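Local coordinates for putative antioxidant defense protein Mlr4105 (Mesorhizobium loti, PDB 3C1L) that probably has peroxiredoxin activity in antioxidant defence, as a member of the AhpD-like group, at residues A76-N81 against A163-S168; H82-L87 against M177-E182. One frame throughout, in Å; residues are numbered along the deposited sequence.

Interaction 1: residues A76-N81 against A163-S168; sequences AVSSIN and AFFNMS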
loop_
_atom_site.group_PDB
_atom_site.type_symbol
_atom_site.label_atom_id
_atom_site.label_comp_id
_atom_site.label_asym_id
_atom_site.label_seq_id
_atom_site.Cartn_x
_atom_site.Cartn_y
_atom_site.Cartn_z
ATOM N N ALA B 76 3.127 -1.836 19.825
ATOM C CA ALA B 76 3.253 -2.419 18.491
ATOM C C ALA B 76 2.344 -1.744 17.489
ATOM O O ALA B 76 2.761 -1.436 16.362
ATOM C CB ALA B 76 3.003 -3.914 18.519
ATOM N N VAL B 77 1.098 -1.486 17.898
ATOM C CA VAL B 77 0.160 -0.787 17.064
ATOM C C VAL B 77 0.597 0.666 16.799
ATOM O O VAL B 77 0.590 1.118 15.682
ATOM C CB VAL B 77 -1.222 -0.743 17.707
ATOM C CG1 VAL B 77 -2.133 0.271 16.927
ATOM C CG2 VAL B 77 -1.777 -2.117 17.810
ATOM N N SER B 78 0.993 1.363 17.857
ATOM C CA SER B 78 1.519 2.731 17.796
ATOM C C SER B 78 2.782 2.891 16.946
ATOM O O SER B 78 3.010 3.967 16.343
ATOM C CB SER B 78 1.814 3.220 19.219
ATOM O OG SER B 78 0.647 3.284 20.003
ATOM N N SER B 79 3.585 1.829 16.893
ATOM C CA SER B 79 4.777 1.762 16.036
ATOM C C SER B 79 4.425 1.712 14.550
ATOM O O SER B 79 4.964 2.431 13.726
ATOM C CB SER B 79 5.585 0.512 16.360
ATOM O OG SER B 79 6.802 0.575 15.651
ATOM N N ILE B 80 3.461 0.881 14.220
ATOM C CA ILE B 80 2.924 0.812 12.847
ATOM C C ILE B 80 2.354 2.154 12.385
ATOM O O ILE B 80 2.572 2.544 11.247
ATOM C CB ILE B 80 1.869 -0.278 12.774
ATOM C CG1 ILE B 80 2.520 -1.648 12.996
ATOM C CG2 ILE B 80 1.218 -0.335 11.433
ATOM C CD1 ILE B 80 1.541 -2.734 13.312
ATOM N N ASN B 81 1.654 2.868 13.266
ATOM C CA ASN B 81 0.977 4.114 12.894
ATOM C C ASN B 81 1.833 5.336 13.164
ATOM O O ASN B 81 1.427 6.455 12.894
ATOM C CB ASN B 81 -0.355 4.249 13.619
ATOM C CG ASN B 81 -1.389 3.177 13.216
ATOM O OD1 ASN B 81 -1.480 2.734 12.050
ATOM N ND2 ASN B 81 -2.225 2.829 14.164
ATOM N N ALA B 163 -7.587 -2.415 18.812
ATOM C CA ALA B 163 -8.612 -1.493 18.313
ATOM C C ALA B 163 -8.534 -0.106 18.941
ATOM O O ALA B 163 -8.529 0.899 18.241
ATOM C CB ALA B 163 -10.024 -2.101 18.527
ATOM N N PHE B 164 -8.467 -0.072 20.275
ATOM C CA PHE B 164 -8.434 1.162 21.062
ATOM C C PHE B 164 -7.280 2.032 20.706
ATOM O O PHE B 164 -7.426 3.234 20.642
ATOM C CB PHE B 164 -8.325 0.809 22.556
ATOM C CG PHE B 164 -8.340 1.980 23.450
ATOM C CD1 PHE B 164 -9.534 2.566 23.827
ATOM C CD2 PHE B 164 -7.160 2.489 23.964
ATOM C CE1 PHE B 164 -9.529 3.678 24.708
ATOM C CE2 PHE B 164 -7.165 3.596 24.834
ATOM C CZ PHE B 164 -8.325 4.174 25.198
ATOM N N PHE B 165 -6.141 1.411 20.443
ATOM C CA PHE B 165 -4.944 2.150 20.019
ATOM C C PHE B 165 -4.934 2.681 18.618
ATOM O O PHE B 165 -4.372 3.745 18.348
ATOM C CB PHE B 165 -3.670 1.398 20.429
ATOM C CG PHE B 165 -3.389 1.606 21.909
ATOM C CD1 PHE B 165 -2.805 2.773 22.335
ATOM C CD2 PHE B 165 -3.913 0.772 22.835
ATOM C CE1 PHE B 165 -2.624 3.031 23.668
ATOM C CE2 PHE B 165 -3.742 1.006 24.166
ATOM C CZ PHE B 165 -3.090 2.152 24.591
ATOM N N ASN B 166 -5.602 1.972 17.728
ATOM C CA ASN B 166 -5.925 2.532 16.446
ATOM C C ASN B 166 -6.797 3.786 16.521
ATOM O O ASN B 166 -6.668 4.671 15.709
ATOM C CB ASN B 166 -6.563 1.464 15.590
ATOM C CG ASN B 166 -5.508 0.583 14.959
ATOM O OD1 ASN B 166 -4.928 0.993 13.972
ATOM N ND2 ASN B 166 -5.186 -0.576 15.580
HETATM N N MSE B 167 -7.676 3.857 17.520
HETATM C CA MSE B 167 -8.436 5.059 17.756
HETATM C C MSE B 167 -7.566 6.150 18.383
HETATM O O MSE B 167 -7.632 7.278 17.954
HETATM C CB MSE B 167 -9.673 4.803 18.658
HETATM C CG MSE B 167 -10.207 6.062 19.334
HETATM SE SE MSE B 167 -11.797 5.733 20.341
HETATM C CE MSE B 167 -12.390 7.608 20.264
ATOM N N SER B 168 -6.839 5.780 19.427
ATOM C CA SER B 168 -6.007 6.665 20.236
ATOM C C SER B 168 -4.936 7.341 19.389
ATOM O O SER B 168 -4.661 8.554 19.558
ATOM C CB SER B 168 -5.258 5.867 21.333
ATOM O OG SER B 168 -6.113 5.331 22.323
#
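Val77 holds CG1 anti to its backbone N (chi1 168°), which puts this methyl against the amide of Asn166. Asn166 meets it with CG anti to its own carbonyl carbon, and its amide comes nearer to 76-81 than the start of the side chain suggests. The two side chains cross at about a right angle. Val77 CG1 lies 3.4 Å from Asn166 ND2. The same methyl is 4.0 Å from Phe165 CB, so the valine touches the phenylalanine at its base. The Phe165 ring leads away from 76-81, and Ser78 OG stands obliquely by it, 4.2 Å from CD1 of Phe165. That is packing, since Ser78 OG hydrogen-bonds Ala74 O and Asn169 ND2.

One hydrogen bond joins the segments. Asn81 ND2 donates to Asn166 OD1 over 3.3 Å, and the N-H points nearly straight at the oxygen. The acceptor lies close to the Asn81 amide plane. The donor sits well above the Asn166 carbonyl plane, and the two amide planes are 76° apart.

These buried amides are further satisfied nearby. Asn81 ND2 also bonds Asn169 OD1, while Asn166 ND2 bonds Ala162 O and Thr131 OG1. Such bonding limits how far the Asn166 amide can turn beside the valine. The Phe165 ring meets His90 edge-to-face.

The segment axes come within about 9.3 Å and cross at -39°. In this buried helix-helix contact one valine methyl packs on an amide and a phenylalanine base, with an Asn-Asn bond beside it. It joins helices 67-80 and 152-175 in the core of the all-helical AhpD-like fold.

Interaction 2: residues H82-L87 against M177-E182; sequences HCYYCL and MRPNDE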
loop_
_atom_site.group_PDB
_atom_site.type_symbol
_atom_site.label_atom_id
_atom_site.label_comp_id
_atom_site.label_asym_id
_atom_site.label_seq_id
_atom_site.Cartn_x
_atom_site.Cartn_y
_atom_site.Cartn_z
ATOM N N HIS B 82 3.044 5.119 13.649
ATOM C CA HIS B 82 3.993 6.188 13.917
ATOM C C HIS B 82 3.424 7.258 14.850
ATOM O O HIS B 82 3.550 8.432 14.584
ATOM C CB HIS B 82 4.552 6.807 12.617
ATOM C CG HIS B 82 5.394 5.860 11.805
ATOM N ND1 HIS B 82 6.630 5.397 12.221
ATOM C CD2 HIS B 82 5.157 5.269 10.611
ATOM C CE1 HIS B 82 7.125 4.593 11.299
ATOM N NE2 HIS B 82 6.252 4.499 10.314
ATOM N N CYS B 83 2.812 6.831 15.957
ATOM C CA CYS B 83 2.216 7.741 16.910
ATOM C C CYS B 83 3.201 8.188 17.994
ATOM O O CYS B 83 3.499 7.432 18.891
ATOM C CB CYS B 83 1.011 7.115 17.603
ATOM S SG CYS B 83 0.180 8.336 18.743
ATOM N N TYR B 84 3.652 9.434 17.907
ATOM C CA TYR B 84 4.565 10.011 18.886
ATOM C C TYR B 84 4.046 10.016 20.345
ATOM O O TYR B 84 4.800 9.733 21.294
ATOM C CB TYR B 84 4.883 11.430 18.467
ATOM C CG TYR B 84 5.782 12.142 19.419
ATOM C CD1 TYR B 84 6.984 11.571 19.821
ATOM C CD2 TYR B 84 5.437 13.398 19.926
ATOM C CE1 TYR B 84 7.817 12.215 20.711
ATOM C CE2 TYR B 84 6.271 14.042 20.799
ATOM C CZ TYR B 84 7.456 13.453 21.173
ATOM O OH TYR B 84 8.257 14.109 22.047
ATOM N N TYR B 85 2.772 10.323 20.524
ATOM C CA TYR B 85 2.191 10.402 21.846
ATOM C C TYR B 85 2.302 9.040 22.508
ATOM O O TYR B 85 2.828 8.884 23.643
ATOM C CB TYR B 85 0.706 10.888 21.838
ATOM C CG TYR B 85 0.248 11.124 23.273
ATOM C CD1 TYR B 85 -0.200 10.074 24.075
ATOM C CD2 TYR B 85 0.365 12.364 23.850
ATOM C CE1 TYR B 85 -0.537 10.297 25.427
ATOM C CE2 TYR B 85 0.019 12.587 25.191
ATOM C CZ TYR B 85 -0.420 11.556 25.969
ATOM O OH TYR B 85 -0.731 11.832 27.311
ATOM N N CYS B 86 1.848 8.048 21.768
ATOM C CA CYS B 86 1.635 6.750 22.323
ATOM C C CYS B 86 2.891 5.975 22.424
ATOM O O CYS B 86 3.057 5.235 23.397
ATOM C CB CYS B 86 0.613 5.987 21.518
ATOM S SG CYS B 86 -1.071 6.662 21.710
ATOM N N LEU B 87 3.805 6.173 21.472
ATOM C CA LEU B 87 5.091 5.518 21.568
ATOM C C LEU B 87 5.903 6.005 22.781
ATOM O O LEU B 87 6.564 5.209 23.465
ATOM C CB LEU B 87 5.875 5.660 20.262
ATOM C CG LEU B 87 5.328 4.844 19.094
ATOM C CD1 LEU B 87 5.994 5.207 17.762
ATOM C CD2 LEU B 87 5.480 3.331 19.384
HETATM N N MSE B 177 -1.182 15.733 19.436
HETATM C CA MSE B 177 -1.183 15.705 20.914
HETATM C C MSE B 177 0.224 15.438 21.400
HETATM O O MSE B 177 0.928 14.633 20.815
HETATM C CB MSE B 177 -2.147 14.652 21.458
HETATM C CG MSE B 177 -2.527 14.860 22.965
HETATM SE SE MSE B 177 -3.460 13.228 23.545
HETATM C CE MSE B 177 -5.212 13.791 22.923
ATOM N N ARG B 178 0.624 16.125 22.469
ATOM C CA ARG B 178 2.008 16.131 22.939
ATOM C C ARG B 178 2.182 15.369 24.244
ATOM O O ARG B 178 1.607 15.741 25.236
ATOM C CB ARG B 178 2.480 17.578 23.138
ATOM C CG ARG B 178 2.448 18.403 21.856
ATOM C CD ARG B 178 3.156 17.616 20.809
ATOM N NE ARG B 178 3.514 18.356 19.624
ATOM C CZ ARG B 178 4.667 18.218 18.978
ATOM N NH1 ARG B 178 5.621 17.410 19.443
ATOM N NH2 ARG B 178 4.875 18.936 17.879
ATOM N N PRO B 179 3.002 14.307 24.236
ATOM C CA PRO B 179 3.188 13.532 25.447
ATOM C C PRO B 179 3.973 14.317 26.478
ATOM O O PRO B 179 4.748 15.205 26.122
ATOM C CB PRO B 179 3.997 12.312 24.958
ATOM C CG PRO B 179 4.792 12.818 23.800
ATOM C CD PRO B 179 4.037 14.008 23.229
ATOM N N ASN B 180 3.841 13.974 27.749
ATOM C CA ASN B 180 4.602 14.687 28.791
ATOM C C ASN B 180 6.111 14.501 28.607
ATOM O O ASN B 180 6.589 13.385 28.401
ATOM C CB ASN B 180 4.218 14.202 30.190
ATOM C CG ASN B 180 2.732 14.283 30.446
ATOM O OD1 ASN B 180 1.976 13.656 29.753
ATOM N ND2 ASN B 180 2.318 15.065 31.451
ATOM N N ASP B 181 6.858 15.586 28.763
ATOM C CA ASP B 181 8.293 15.576 28.539
ATOM C C ASP B 181 8.970 14.538 29.449
ATOM O O ASP B 181 10.014 13.985 29.085
ATOM C CB ASP B 181 8.877 16.991 28.756
ATOM C CG ASP B 181 10.366 17.123 28.295
ATOM O OD1 ASP B 181 10.705 16.742 27.130
ATOM O OD2 ASP B 181 11.195 17.629 29.102
ATOM N N GLU B 182 8.353 14.277 30.607
ATOM C CA GLU B 182 8.942 13.463 31.676
ATOM C C GLU B 182 9.027 11.982 31.339
ATOM O O GLU B 182 9.844 11.268 31.916
ATOM C CB GLU B 182 8.130 13.609 32.975
ATOM C CG GLU B 182 8.306 14.935 33.703
ATOM C CD GLU B 182 7.384 16.065 33.247
ATOM O OE1 GLU B 182 6.608 15.911 32.268
ATOM O OE2 GLU B 182 7.440 17.131 33.899
HETATM O O HOH W 1 6.708 16.139 23.634
#
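Pro179 packs between Tyr84 and Tyr85, and two CH-pi contacts hold it there. Its CG lies over one face of the Tyr84 ring, 3.9 Å from the centroid. Its CB lies over a face of the Tyr85 ring, 4.2 Å from the centroid. Pro179 CD adds a close touch near the rim of the first ring, 3.3 Å from Tyr84 CE2.

The opposite face of Tyr85 takes a Met-aromatic contact. Met177 is present as selenomethionine, and its SE stands 4.0 Å from the Tyr85 centroid, 16° off the normal. Its CG is anti to the backbone N (chi1 -162°) and the chain runs on extended to SE, which carries the selenium over the ring. Tyr85 is thus clasped on both faces.

The polar contacts are gentler. Arg178 O, which accepts from Asn36 ND2, sits at the edge of the Tyr85 ring, 3.5 Å from CE2. Arg178 NH1 approaches Tyr84 obliquely, 3.7 Å from its CE2. One water binds Tyr84 OH at 3.0 Å and donates weakly to Pro179 O. The hydroxyl of Tyr85 is bonded to Val37 N. Arg178 NH2 bonds Ala113 O of a neighbouring subunit.

Replacing Tyr84 with an alanine would probably leave one side of Pro179 without its aromatic cover and the water without its hydroxyl partner.

Within 82-87, Cys83 is the N-cap of helix 84-98, and its SG accepts from Cys86 N.

The link is therefore mainly aromatic and apolar, with no direct hydrogen bond between the segments. Shape and dispersion appear to set the loop after helix 152-175 against the first turn of helix 84-98.

The centres of interactions 1 and 2 lie about 13 Å apart. Along the chain their segments alternate: 76-81, 82-87, 163-168, 177-182. The first two are consecutive, running from the end of helix 67-80 into the start of helix 84-98. The later two lie on helix 152-175 and in the loop after it. Ser78 O and Cys83 N are 2.9 Å apart, a probable hydrogen bond across the turn, and Ser78 also packs on Cys86. Helix 152-175 meets 76-81, and the loop after it meets 82-87. Cys83, the N-cap of helix 84-98, and Cys86 in its first turn form a CXXC pair. This matches the redox motif of AhpD and is probably the reactive site here.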